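Local coordinates for 5' nucleotidase family protein (Staphylococcus aureus subsp. aureus, PDB 4Q7F) that is a putative 5'-nucleotidase family protein, pairing a calcineurin-like metallophosphoesterase domain that holds manganese and magnesium ions with a C-terminal domain of the 5'-nucleotidase type, at residues Y319-L324 / D507-N512; F343-N348 / I517-D522; G438-T443 / M457-H462. One frame throughout, in Å; residues are numbered along the deposited sequence. Where two conformers were deposited one is given.

Overall arrangement
All three contacts lie in the C-terminal part of the chain, 27 to 32 Å from its centre, and all are partly buried. Interactions 1 and 2 interlock along the sequence and touch: Phe508 and Leu509 of helix 501-511 pack on Phe346 of helix 342-355. Interaction 3 is nested inside the loops closed by both; it meets interaction 2 through Val520 and Gly439 but lies about 13 Å from interaction 1 at the nearest atoms. Their chemistry differs with their place. Segment 319-324 meets helix 501-511 mainly through aliphatic groups, without hydrogen bonds, the loop 517-522 is held to helix 342-355 by one asparagine amide, and 438-443 with 457-462 is a backbone-bonded hairpin.

Interaction 1: Y319-L324 / D507-N512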
ATOM      1  N   TYR A 319      -8.732   6.484  23.008  1.00 29.74           N
ATOM      2  CA  TYR A 319      -7.837   6.627  24.145  1.00 32.88           C
ATOM      3  C   TYR A 319      -7.041   7.911  23.990  1.00 32.91           C
ATOM      4  O   TYR A 319      -6.425   8.138  22.956  1.00 29.75           O
ATOM      5  CB  TYR A 319      -6.890   5.427  24.275  1.00 34.73           C
ATOM      6  CG  TYR A 319      -5.910   5.593  25.411  1.00 38.40           C
ATOM      7  CD1 TYR A 319      -6.269   5.276  26.717  1.00 41.43           C
ATOM      8  CD2 TYR A 319      -4.633   6.100  25.184  1.00 40.02           C
ATOM      9  CE1 TYR A 319      -5.375   5.450  27.770  1.00 44.23           C
ATOM     10  CE2 TYR A 319      -3.731   6.270  26.225  1.00 43.56           C
ATOM     11  CZ  TYR A 319      -4.108   5.942  27.514  1.00 45.09           C
ATOM     12  OH  TYR A 319      -3.214   6.113  28.542  1.00 50.63           O
ATOM     13  N   GLU A 320      -7.079   8.745  25.021  1.00 34.09           N
ATOM     14  CA  GLU A 320      -6.385  10.024  24.988  1.00 36.35           C
ATOM     15  C   GLU A 320      -4.888   9.891  25.279  1.00 35.67           C
ATOM     16  O   GLU A 320      -4.487   9.380  26.325  1.00 36.18           O
ATOM     17  CB  GLU A 320      -7.049  11.000  25.967  1.00 39.29           C
ATOM     18  CG  GLU A 320      -6.352  12.345  26.032  1.00 41.86           C
ATOM     19  CD  GLU A 320      -7.116  13.382  26.832  1.00 45.39           C
ATOM     20  OE1 GLU A 320      -8.371  13.366  26.825  1.00 47.04           O
ATOM     21  OE2 GLU A 320      -6.442  14.240  27.438  1.00 51.00           O
ATOM     22  N   ILE A 321      -4.068  10.361  24.342  1.00 33.80           N
ATOM     23  CA  ILE A 321      -2.624  10.316  24.482  1.00 33.59           C
ATOM     24  C   ILE A 321      -2.171  11.505  25.339  1.00 35.28           C
ATOM     25  O   ILE A 321      -1.483  11.328  26.346  1.00 35.38           O
ATOM     26  CB  ILE A 321      -1.916  10.386  23.110  1.00 31.74           C
ATOM     27  CG1 ILE A 321      -2.463   9.309  22.146  1.00 30.63           C
ATOM     28  CG2 ILE A 321      -0.413  10.252  23.289  1.00 32.64           C
ATOM     29  CD1 ILE A 321      -2.147   7.890  22.563  1.00 30.44           C
ATOM     30  N   THR A 322      -2.562  12.709  24.923  1.00 34.79           N
ATOM     31  CA  THR A 322      -2.232  13.923  25.657  1.00 37.82           C
ATOM     32  C   THR A 322      -3.133  15.057  25.192  1.00 37.88           C
ATOM     33  O   THR A 322      -3.942  14.889  24.257  1.00 35.23           O
ATOM     34  CB  THR A 322      -0.745  14.354  25.455  1.00 38.28           C
ATOM     35  OG1 THR A 322      -0.406  15.390  26.381  1.00 40.59           O
ATOM     36  CG2 THR A 322      -0.489  14.864  24.039  1.00 37.42           C
ATOM     37  N   THR A 323      -3.004  16.189  25.878  1.00 39.90           N
ATOM     38  CA  THR A 323      -3.686  17.423  25.521  1.00 42.28           C
ATOM     39  C   THR A 323      -2.582  18.458  25.321  1.00 43.72           C
ATOM     40  O   THR A 323      -1.826  18.726  26.231  1.00 48.16           O
ATOM     41  CB  THR A 323      -4.640  17.902  26.617  1.00 44.93           C
ATOM     42  OG1 THR A 323      -5.649  16.911  26.837  1.00 46.40           O
ATOM     43  CG2 THR A 323      -5.312  19.210  26.205  1.00 45.91           C
ATOM     44  N   LEU A 324      -2.488  19.015  24.124  1.00 43.11           N
ATOM     45  CA  LEU A 324      -1.467  19.997  23.791  1.00 44.31           C
ATOM     46  C   LEU A 324      -1.984  21.393  24.098  1.00 46.71           C
ATOM     47  O   LEU A 324      -3.188  21.606  24.129  1.00 47.06           O
ATOM     48  CB  LEU A 324      -1.153  19.911  22.300  1.00 43.55           C
ATOM     49  CG  LEU A 324      -0.881  18.511  21.751  1.00 42.74           C
ATOM     50  CD1 LEU A 324      -0.717  18.573  20.246  1.00 42.50           C
ATOM     51  CD2 LEU A 324       0.342  17.887  22.398  1.00 44.60           C
ATOM     52  N   ASP A 507       5.515   8.575  22.322  1.00 31.53           N
ATOM     53  CA  ASP A 507       6.608   8.772  23.292  1.00 32.44           C
ATOM     54  C   ASP A 507       6.945  10.248  23.426  1.00 32.99           C
ATOM     55  O   ASP A 507       6.987  10.775  24.529  1.00 34.05           O
ATOM     56  CB  ASP A 507       7.880   8.006  22.882  1.00 30.97           C
ATOM     57  CG  ASP A 507       7.731   6.503  23.023  1.00 30.46           C
ATOM     58  OD1 ASP A 507       6.786   6.047  23.673  1.00 31.95           O
ATOM     59  OD2 ASP A 507       8.557   5.770  22.477  1.00 29.08           O
ATOM     60  N   PHE A 508       7.180  10.913  22.299  1.00 32.32           N
ATOM     61  CA  PHE A 508       7.507  12.329  22.334  1.00 34.13           C
ATOM     62  C   PHE A 508       6.388  13.110  23.017  1.00 36.63           C
ATOM     63  O   PHE A 508       6.638  13.917  23.918  1.00 38.12           O
ATOM     64  CB  PHE A 508       7.745  12.884  20.933  1.00 33.39           C
ATOM     65  CG  PHE A 508       8.200  14.314  20.931  1.00 35.39           C
ATOM     66  CD1 PHE A 508       7.280  15.346  20.995  1.00 37.82           C
ATOM     67  CD2 PHE A 508       9.550  14.630  20.889  1.00 35.96           C
ATOM     68  CE1 PHE A 508       7.696  16.668  21.008  1.00 39.48           C
ATOM     69  CE2 PHE A 508       9.975  15.950  20.892  1.00 37.75           C
ATOM     70  CZ  PHE A 508       9.048  16.973  20.958  1.00 39.25           C
ATOM     71  N   LEU A 509       5.153  12.858  22.594  1.00 36.86           N
ATOM     72  CA  LEU A 509       3.993  13.532  23.176  1.00 39.72           C
ATOM     73  C   LEU A 509       3.896  13.347  24.690  1.00 42.50           C
ATOM     74  O   LEU A 509       3.551  14.282  25.408  1.00 43.57           O
ATOM     75  CB  LEU A 509       2.703  13.043  22.519  1.00 39.35           C
ATOM     76  CG  LEU A 509       2.420  13.544  21.102  1.00 38.33           C
ATOM     77  CD1 LEU A 509       1.208  12.828  20.528  1.00 38.19           C
ATOM     78  CD2 LEU A 509       2.205  15.051  21.105  1.00 39.93           C
ATOM     79  N   SER A 510       4.221  12.151  25.164  1.00 43.55           N
ATOM     80  CA  SER A 510       4.133  11.844  26.587  1.00 48.10           C
ATOM     81  C   SER A 510       5.253  12.450  27.432  1.00 51.35           C
ATOM     82  O   SER A 510       5.062  12.682  28.622  1.00 53.46           O
ATOM     83  CB  SER A 510       4.110  10.323  26.794  1.00 47.63           C
ATOM     84  OG  SER A 510       3.009   9.734  26.120  1.00 46.88           O
ATOM     85  N   ASN A 511       6.408  12.712  26.817  1.00 54.49           N
ATOM     86  CA  ASN A 511       7.586  13.231  27.529  1.00 58.45           C
ATOM     87  C   ASN A 511       7.810  14.745  27.500  1.00 62.74           C
ATOM     88  O   ASN A 511       8.587  15.254  28.300  1.00 64.87           O
ATOM     89  CB  ASN A 511       8.849  12.561  26.982  1.00 57.49           C
ATOM     90  CG  ASN A 511       8.798  11.050  27.076  1.00 56.91           C
ATOM     91  OD1 ASN A 511       8.049  10.487  27.869  1.00 59.83           O
ATOM     92  ND2 ASN A 511       9.598  10.385  26.255  1.00 56.79           N
ATOM     93  N   ASN A 512       7.172  15.461  26.577  0.50 56.29           N
ATOM     94  CA  ASN A 512       7.328  16.919  26.518  0.50 59.03           C
ATOM     95  C   ASN A 512       5.980  17.605  26.713  0.50 63.77           C
ATOM     96  O   ASN A 512       5.264  17.885  25.751  0.50 65.19           O
ATOM     97  CB  ASN A 512       7.972  17.365  25.205  0.50 57.20           C
ATOM     98  CG  ASN A 512       8.324  18.844  25.207  0.50 58.60           C
ATOM     99  OD1 ASN A 512       8.164  19.532  26.217  0.50 60.58           O
ATOM    100  ND2 ASN A 512       8.813  19.339  24.077  0.50 57.38           N
TER
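Leu509 meets three residues of the strand segment with different parts of its side chain. Its CD2 methyl touches CD2 of Leu324 at 3.6 Å, the closest approach of the two segments, and the two leucines cross at about a right angle. CD1 reaches the other way, to CG2 of Ile321 at 4.1 Å. The CG2 methyl of Thr322 rests on the CB and CD2 side of Leu509, 4.0 Å from each of these atoms. A leucine suits this place because its forked end can meet two neighbours at once while CB serves a third. Thr322 turns its methyl, not its hydroxyl, to the helix: with OG1 opposite the backbone N (chi1 -169°), CG2 is left between N and the carbonyl carbon, facing Leu509.

Ile321 and Thr322 form a classic beta bulge facing Val375, in the two-stranded antiparallel sheet of 320-323 and 374-376, and both send their CB toward the helix. In a regular strand consecutive side chains would alternate; here two in a row join one apolar face. The axis of strand 320-323 passes 8.0 Å from that of helix 507-511, at 47° between their directions, and no hydrogen bond links the segments.

At the margin stands Ser510, whose OG bonds back to the carbonyl of Ile506 within its own helix, a common way for a helical serine to satisfy its hydroxyl. Farther out, Val375 and Phe371 touch both Leu324 and Leu509, and Phe346 of helix 342-355 adds a further neighbour to Leu509.

Interaction 2: F343-N348 / I517-D522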
ATOM      1  N   PHE A 343       2.763  21.172  12.191  1.00 29.55           N
ATOM      2  CA  PHE A 343       2.716  19.730  12.358  1.00 28.56           C
ATOM      3  C   PHE A 343       3.912  19.012  11.692  1.00 27.00           C
ATOM      4  O   PHE A 343       4.434  18.068  12.249  1.00 26.21           O
ATOM      5  CB  PHE A 343       1.383  19.140  11.897  1.00 28.41           C
ATOM      6  CG  PHE A 343       1.252  17.672  12.203  1.00 27.67           C
ATOM      7  CD1 PHE A 343       0.987  17.250  13.494  1.00 28.06           C
ATOM      8  CD2 PHE A 343       1.435  16.720  11.218  1.00 26.99           C
ATOM      9  CE1 PHE A 343       0.880  15.897  13.789  1.00 27.52           C
ATOM     10  CE2 PHE A 343       1.342  15.370  11.509  1.00 26.64           C
ATOM     11  CZ  PHE A 343       1.069  14.960  12.801  1.00 26.69           C
ATOM     12  N   THR A 344       4.345  19.449  10.512  1.00 27.28           N
ATOM     13  CA  THR A 344       5.524  18.835   9.877  1.00 26.30           C
ATOM     14  C   THR A 344       6.783  19.202  10.672  1.00 26.21           C
ATOM     15  O   THR A 344       7.726  18.390  10.808  1.00 25.99           O
ATOM     16  CB  THR A 344       5.679  19.234   8.404  1.00 26.06           C
ATOM     17  OG1 THR A 344       5.783  20.662   8.282  1.00 27.36           O
ATOM     18  CG2 THR A 344       4.503  18.736   7.628  1.00 26.57           C
ATOM     19  N   ASN A 345       6.793  20.420  11.202  1.00 26.64           N
ATOM     20  CA  ASN A 345       7.875  20.876  12.041  1.00 26.98           C
ATOM     21  C   ASN A 345       7.954  19.985  13.271  1.00 27.37           C
ATOM     22  O   ASN A 345       9.024  19.541  13.649  1.00 25.53           O
ATOM     23  CB  ASN A 345       7.663  22.295  12.490  1.00 28.53           C
ATOM     24  CG  ASN A 345       8.827  22.806  13.279  1.00 29.51           C
ATOM     25  OD1 ASN A 345       9.931  22.927  12.748  1.00 29.61           O
ATOM     26  ND2 ASN A 345       8.603  23.095  14.554  1.00 30.09           N
ATOM     27  N   PHE A 346       6.796  19.713  13.862  1.00 27.99           N
ATOM     28  CA  PHE A 346       6.702  18.844  15.020  1.00 28.58           C
ATOM     29  C   PHE A 346       7.221  17.433  14.751  1.00 27.67           C
ATOM     30  O   PHE A 346       7.968  16.898  15.559  1.00 26.76           O
ATOM     31  CB  PHE A 346       5.260  18.784  15.498  1.00 30.03           C
ATOM     32  CG  PHE A 346       4.930  17.558  16.290  1.00 30.58           C
ATOM     33  CD1 PHE A 346       5.349  17.423  17.593  1.00 32.82           C
ATOM     34  CD2 PHE A 346       4.186  16.544  15.722  1.00 30.97           C
ATOM     35  CE1 PHE A 346       5.039  16.285  18.315  1.00 33.95           C
ATOM     36  CE2 PHE A 346       3.866  15.408  16.439  1.00 32.17           C
ATOM     37  CZ  PHE A 346       4.294  15.279  17.743  1.00 32.20           C
HETATM   38  N   MSE A 347       6.801  16.823  13.640  1.00 27.31           N
HETATM   39  CA  MSE A 347       7.212  15.458  13.323  1.00 27.64           C
HETATM   40  C   MSE A 347       8.698  15.412  13.130  1.00 26.44           C
HETATM   41  O   MSE A 347       9.364  14.556  13.693  1.00 27.66           O
HETATM   42  CB  MSE A 347       6.494  14.897  12.093  1.00 27.62           C
HETATM   43  CG  MSE A 347       5.026  14.560  12.405  1.00 29.20           C
HETATM   44 SE   MSE A 347       4.284  13.403  10.997  1.00 32.19          SE
HETATM   45  CE  MSE A 347       4.257  14.726   9.533  1.00 30.48           C
ATOM     46  N   ASN A 348       9.233  16.317  12.318  1.00 25.29           N
ATOM     47  CA  ASN A 348      10.679  16.370  12.107  1.00 25.01           C
ATOM     48  C   ASN A 348      11.472  16.618  13.404  1.00 25.71           C
ATOM     49  O   ASN A 348      12.509  16.003  13.618  1.00 23.86           O
ATOM     50  CB  ASN A 348      11.031  17.379  11.021  1.00 24.94           C
ATOM     51  CG  ASN A 348      10.902  16.788   9.629  1.00 24.78           C
ATOM     52  OD1 ASN A 348      11.633  15.851   9.270  1.00 25.61           O
ATOM     53  ND2 ASN A 348      10.010  17.343   8.825  1.00 24.06           N
ATOM     54  N   ILE A 517       8.320  23.632  20.795  1.00 54.86           N
ATOM     55  CA  ILE A 517       9.007  23.044  19.645  1.00 47.96           C
ATOM     56  C   ILE A 517       9.841  24.068  18.875  1.00 45.08           C
ATOM     57  O   ILE A 517       9.307  25.070  18.420  1.00 47.37           O
ATOM     58  CB  ILE A 517       7.985  22.412  18.663  1.00 46.13           C
ATOM     59  CG1 ILE A 517       6.940  21.561  19.412  1.00 47.85           C
ATOM     60  CG2 ILE A 517       8.696  21.596  17.593  1.00 42.89           C
ATOM     61  CD1 ILE A 517       7.522  20.516  20.341  1.00 47.37           C
ATOM     62  N   PRO A 518      11.158  23.832  18.744  1.00 41.75           N
ATOM     63  CA  PRO A 518      11.961  24.779  17.965  1.00 41.31           C
ATOM     64  C   PRO A 518      11.673  24.645  16.473  1.00 37.85           C
ATOM     65  O   PRO A 518      11.171  23.601  16.031  1.00 34.33           O
ATOM     66  CB  PRO A 518      13.405  24.378  18.278  1.00 41.65           C
ATOM     67  CG  PRO A 518      13.339  23.002  18.794  1.00 40.03           C
ATOM     68  CD  PRO A 518      11.999  22.861  19.463  1.00 40.97           C
ATOM     69  N   GLN A 519      11.996  25.679  15.704  1.00 36.82           N
ATOM     70  CA  GLN A 519      11.737  25.648  14.279  1.00 35.75           C
ATOM     71  C   GLN A 519      12.870  24.933  13.543  1.00 33.61           C
ATOM     72  O   GLN A 519      13.948  25.488  13.353  1.00 35.83           O
ATOM     73  CB  GLN A 519      11.532  27.059  13.713  1.00 38.76           C
ATOM     74  CG  GLN A 519      10.885  27.053  12.325  1.00 38.41           C
ATOM     75  CD  GLN A 519       9.459  26.485  12.341  1.00 38.71           C
ATOM     76  OE1 GLN A 519       8.703  26.678  13.308  1.00 39.98           O
ATOM     77  NE2 GLN A 519       9.083  25.793  11.263  1.00 37.34           N
ATOM     78  N   VAL A 520      12.608  23.702  13.137  1.00 29.76           N
ATOM     79  CA  VAL A 520      13.588  22.889  12.410  1.00 29.26           C
ATOM     80  C   VAL A 520      13.264  22.750  10.916  1.00 26.78           C
ATOM     81  O   VAL A 520      14.128  22.361  10.133  1.00 26.24           O
ATOM     82  CB  VAL A 520      13.752  21.496  13.046  1.00 28.43           C
ATOM     83  CG1 VAL A 520      14.272  21.639  14.473  1.00 30.39           C
ATOM     84  CG2 VAL A 520      12.444  20.705  13.005  1.00 28.06           C
ATOM     85  N   VAL A 521      12.036  23.101  10.533  1.00 26.73           N
ATOM     86  CA  VAL A 521      11.590  23.057   9.129  1.00 25.44           C
ATOM     87  C   VAL A 521      11.549  24.495   8.657  1.00 27.11           C
ATOM     88  O   VAL A 521      10.835  25.335   9.215  1.00 27.14           O
ATOM     89  CB  VAL A 521      10.232  22.362   8.951  1.00 24.75           C
ATOM     90  CG1 VAL A 521       9.832  22.320   7.479  1.00 24.52           C
ATOM     91  CG2 VAL A 521      10.290  20.947   9.491  1.00 23.60           C
ATOM     92  N   ASP A 522      12.346  24.768   7.639  1.00 26.53           N
ATOM     93  CA  ASP A 522      12.477  26.086   7.119  1.00 28.02           C
ATOM     94  C   ASP A 522      12.860  25.950   5.649  1.00 27.67           C
ATOM     95  O   ASP A 522      14.015  25.679   5.325  1.00 27.99           O
ATOM     96  CB  ASP A 522      13.565  26.785   7.924  1.00 30.67           C
ATOM     97  CG  ASP A 522      13.838  28.189   7.453  1.00 32.96           C
ATOM     98  OD1 ASP A 522      13.103  28.684   6.594  1.00 32.69           O
ATOM     99  OD2 ASP A 522      14.794  28.785   7.963  1.00 35.82           O
TER
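Asn345 carries its CG opposite the backbone N (chi1 -176°), and a chi2 of 64° then turns the amide so that both its ends meet the backbone of 517-522. OD1 accepts two backbone N-H groups, from Val520 N at 2.8 Å and Val521 N at 3.1 Å, both lying in the plane of its carbonyl. ND2 gives a fairly straight bond to Pro518 O at 3.0 Å, arriving from above the plane of that carbonyl. With three bonds on one amide, its rotation is fixed, and asparagine suits the place because a short side chain offers donor and acceptor together.

Gln519 lies over this group: the two amide planes are stacked, only 13° apart, with Gln519 CD 3.6 Å from Asn345 OD1. The bend at its chi2 folds the chain back, and NE2 makes an almost linear bond of 2.7 Å to Val521 O.

The arrangement ties the irregular connection between helix 501-511 and strand 522-526 to the flank of helix 342-355, in the C-terminal domain of this 5'-nucleotidase family protein. Apolar groups fill in around the amide. Ile517 CG2 sits 3.4 Å from Asn345 ND2, while Val521 CG2 rests 3.5 Å from Asn345 CA and also reaches the side chain of Asn348.

Asn348 bonds through ND2 to Thr344 O one turn back, and also to Ile436 O. Its ND2 and its backbone N approach Thr344 O from opposite faces of that carbonyl. Beyond the segments, Tyr349 packs against Ile517, Pro518 and Val520.

Interaction 3: G438-T443 / M457-H462; sequences GGVSYT and MMIQGH
The carbonyl oxygen of Met458 draws in two donors of different strength. Ser441 N makes a nearly straight hydrogen bond to it (3.0 Å, 167°), lying in the carbonyl plane, and the CA-H of Val440 adds a weaker contact, with CA 3.4 Å from the same oxygen. Ser441 O is used in much the same way: it accepts Met458 N at 3.0 Å, here tilted from the carbonyl plane, and meets the CA-H of Met457. Reciprocal bonds of this kind define Ser441 and Met458 as a hydrogen-bonded antiparallel pair. Within the hairpin of strands 441-445 and 454-459, the segments 441-443 and 457-459 run at 176° to each other.

On the face shared by this pair, Ser441 OG sits between the backbone N and the carbonyl carbon (chi1 66°), which brings it to 3.5 Å from Met458 CB. The compact serine lets its hydroxyl lie close against the neighbouring strand.

The contacts on the face of Val440, Met457 and Ile459 are apolar. Val440 CG2, opposite its own backbone N, touches Ile459 CG1 at 3.8 Å, and the selenomethionine Met457, curling at chi3, brings CE to 3.9 Å from the same methyl. Gly439, two residues before Ser441, has a positive phi, where a CB would press against the carbonyl O of Gly438.

The two bonds of the Ser441-Met458 pair use main-chain atoms and so do not themselves require particular side chains, whereas the apolar side chains on the other face meet further parts of the fold: Leu400 of helix 397-408 packs on Met457 and Ile459, and Val359 of strand 359-363 on Val440 and Ile459.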
ATOM      1  N   GLY A 438      13.844  18.393   7.916  1.00 24.71           N
ATOM      2  CA  GLY A 438      14.159  19.209   9.088  1.00 25.73           C
ATOM      3  C   GLY A 438      15.653  19.209   9.367  1.00 26.77           C
ATOM      4  O   GLY A 438      16.368  18.207   9.129  1.00 26.21           O
ATOM      5  N   GLY A 439      16.148  20.334   9.877  1.00 27.09           N
ATOM      6  CA  GLY A 439      17.544  20.438  10.193  1.00 28.08           C
ATOM      7  C   GLY A 439      18.317  21.042   9.053  1.00 27.47           C
ATOM      8  O   GLY A 439      19.460  21.434   9.237  1.00 27.77           O
ATOM      9  N   VAL A 440      17.685  21.115   7.880  1.00 26.67           N
ATOM     10  CA  VAL A 440      18.291  21.698   6.705  1.00 26.38           C
ATOM     11  C   VAL A 440      17.276  22.649   6.094  1.00 25.61           C
ATOM     12  O   VAL A 440      16.102  22.307   5.982  1.00 25.28           O
ATOM     13  CB  VAL A 440      18.723  20.625   5.669  1.00 25.99           C
ATOM     14  CG1 VAL A 440      17.565  19.759   5.221  1.00 25.45           C
ATOM     15  CG2 VAL A 440      19.380  21.247   4.456  1.00 25.99           C
ATOM     16  N   SER A 441      17.724  23.859   5.755  1.00 25.11           N
ATOM     17  CA  SER A 441      16.887  24.842   5.108  1.00 24.85           C
ATOM     18  C   SER A 441      17.252  24.826   3.629  1.00 23.87           C
ATOM     19  O   SER A 441      18.397  24.538   3.271  1.00 25.78           O
ATOM     20  CB  SER A 441      17.057  26.244   5.722  1.00 25.77           C
ATOM     21  OG  SER A 441      18.344  26.735   5.499  1.00 26.76           O
ATOM     22  N   TYR A 442      16.278  25.147   2.785  1.00 23.54           N
ATOM     23  CA  TYR A 442      16.435  25.077   1.324  1.00 22.50           C
ATOM     24  C   TYR A 442      15.325  25.797   0.577  1.00 22.14           C
ATOM     25  O   TYR A 442      14.268  26.115   1.119  1.00 22.09           O
ATOM     26  CB  TYR A 442      16.481  23.605   0.873  1.00 21.93           C
ATOM     27  CG  TYR A 442      15.313  22.766   1.375  1.00 21.71           C
ATOM     28  CD1 TYR A 442      15.301  22.265   2.677  1.00 22.52           C
ATOM     29  CD2 TYR A 442      14.232  22.443   0.544  1.00 21.04           C
ATOM     30  CE1 TYR A 442      14.231  21.497   3.146  1.00 22.15           C
ATOM     31  CE2 TYR A 442      13.169  21.678   1.012  1.00 21.17           C
ATOM     32  CZ  TYR A 442      13.175  21.202   2.315  1.00 21.73           C
ATOM     33  OH  TYR A 442      12.111  20.431   2.781  1.00 21.71           O
ATOM     34  N   THR A 443      15.594  26.036  -0.696  1.00 22.09           N
ATOM     35  CA  THR A 443      14.708  26.712  -1.581  1.00 22.41           C
ATOM     36  C   THR A 443      14.522  25.801  -2.778  1.00 22.35           C
ATOM     37  O   THR A 443      15.505  25.301  -3.347  1.00 22.55           O
ATOM     38  CB  THR A 443      15.331  28.030  -2.104  1.00 23.57           C
ATOM     39  OG1 THR A 443      15.593  28.919  -1.011  1.00 23.92           O
ATOM     40  CG2 THR A 443      14.383  28.707  -3.087  1.00 24.83           C
HETATM   41  N   MSE A 457      21.027  25.562   0.232  1.00 27.41           N
HETATM   42  CA  MSE A 457      21.025  24.541   1.303  1.00 28.45           C
HETATM   43  C   MSE A 457      21.911  24.939   2.462  1.00 28.71           C
HETATM   44  O   MSE A 457      23.058  25.276   2.260  1.00 28.82           O
HETATM   45  CB  MSE A 457      21.504  23.189   0.796  1.00 29.70           C
HETATM   46  CG  MSE A 457      20.513  22.505  -0.118  1.00 30.83           C
HETATM   47 SE   MSE A 457      21.219  20.714  -0.542  1.00 34.01          SE
HETATM   48  CE  MSE A 457      21.129  19.957   1.250  1.00 33.10           C
HETATM   49  N   MSE A 458      21.382  24.882   3.681  0.50 28.38           N
HETATM   50  CA  MSE A 458      22.145  25.251   4.860  0.50 30.09           C
HETATM   51  C   MSE A 458      21.824  24.359   6.010  0.50 31.65           C
HETATM   52  O   MSE A 458      20.660  24.108   6.300  0.50 30.84           O
HETATM   53  CB  MSE A 458      21.849  26.680   5.324  0.50 29.48           C
HETATM   54  CG  MSE A 458      22.104  27.704   4.234  0.50 28.61           C
HETATM   55 SE   MSE A 458      24.030  28.078   4.089  0.50 29.11          SE
HETATM   56  CE  MSE A 458      24.047  29.493   5.450  0.50 30.93           C
ATOM     57  N   ILE A 459      22.875  23.911   6.691  1.00 34.77           N
ATOM     58  CA  ILE A 459      22.772  23.043   7.867  1.00 38.60           C
ATOM     59  C   ILE A 459      23.531  23.766   8.984  1.00 41.09           C
ATOM     60  O   ILE A 459      24.750  23.826   8.968  1.00 45.16           O
ATOM     61  CB  ILE A 459      23.354  21.646   7.574  1.00 39.51           C
ATOM     62  CG1 ILE A 459      22.544  20.994   6.454  1.00 37.91           C
ATOM     63  CG2 ILE A 459      23.334  20.765   8.833  1.00 41.96           C
ATOM     64  CD1 ILE A 459      23.091  19.688   5.931  1.00 38.91           C
ATOM     65  N   GLN A 460      22.798  24.374   9.911  1.00 45.29           N
ATOM     66  CA  GLN A 460      23.378  25.098  11.055  1.00 48.40           C
ATOM     67  C   GLN A 460      24.335  26.258  10.692  1.00 51.15           C
ATOM     68  O   GLN A 460      25.533  26.233  11.029  1.00 52.15           O
ATOM     69  CB  GLN A 460      24.059  24.130  12.029  1.00 53.45           C
ATOM     70  CG  GLN A 460      23.101  23.118  12.646  1.00 58.74           C
ATOM     71  CD  GLN A 460      23.780  22.157  13.603  1.00 66.12           C
ATOM     72  OE1 GLN A 460      25.008  22.163  13.753  1.00 70.08           O
ATOM     73  NE2 GLN A 460      22.981  21.312  14.258  1.00 70.38           N
ATOM     74  N   GLY A 461      23.788  27.255   9.997  1.00 48.80           N
ATOM     75  CA  GLY A 461      24.510  28.467   9.644  1.00 50.00           C
ATOM     76  C   GLY A 461      25.589  28.292   8.610  1.00 51.23           C
ATOM     77  O   GLY A 461      26.286  29.259   8.240  1.00 51.18           O
ATOM     78  N   HIS A 462      25.735  27.061   8.135  1.00 51.90           N
ATOM     79  CA  HIS A 462      26.740  26.762   7.143  1.00 51.18           C
ATOM     80  C   HIS A 462      26.142  26.120   5.926  1.00 46.01           C
ATOM     81  O   HIS A 462      25.213  25.298   6.020  1.00 45.72           O
ATOM     82  CB  HIS A 462      27.838  25.869   7.725  1.00 54.74           C
ATOM     83  CG  HIS A 462      28.808  26.605   8.599  1.00 59.75           C
ATOM     84  ND1 HIS A 462      28.720  26.611   9.976  1.00 61.82           N
ATOM     85  CD2 HIS A 462      29.875  27.379   8.285  1.00 60.33           C
ATOM     86  CE1 HIS A 462      29.700  27.345  10.473  1.00 64.80           C
ATOM     87  NE2 HIS A 462      30.411  27.826   9.468  1.00 66.61           N
TER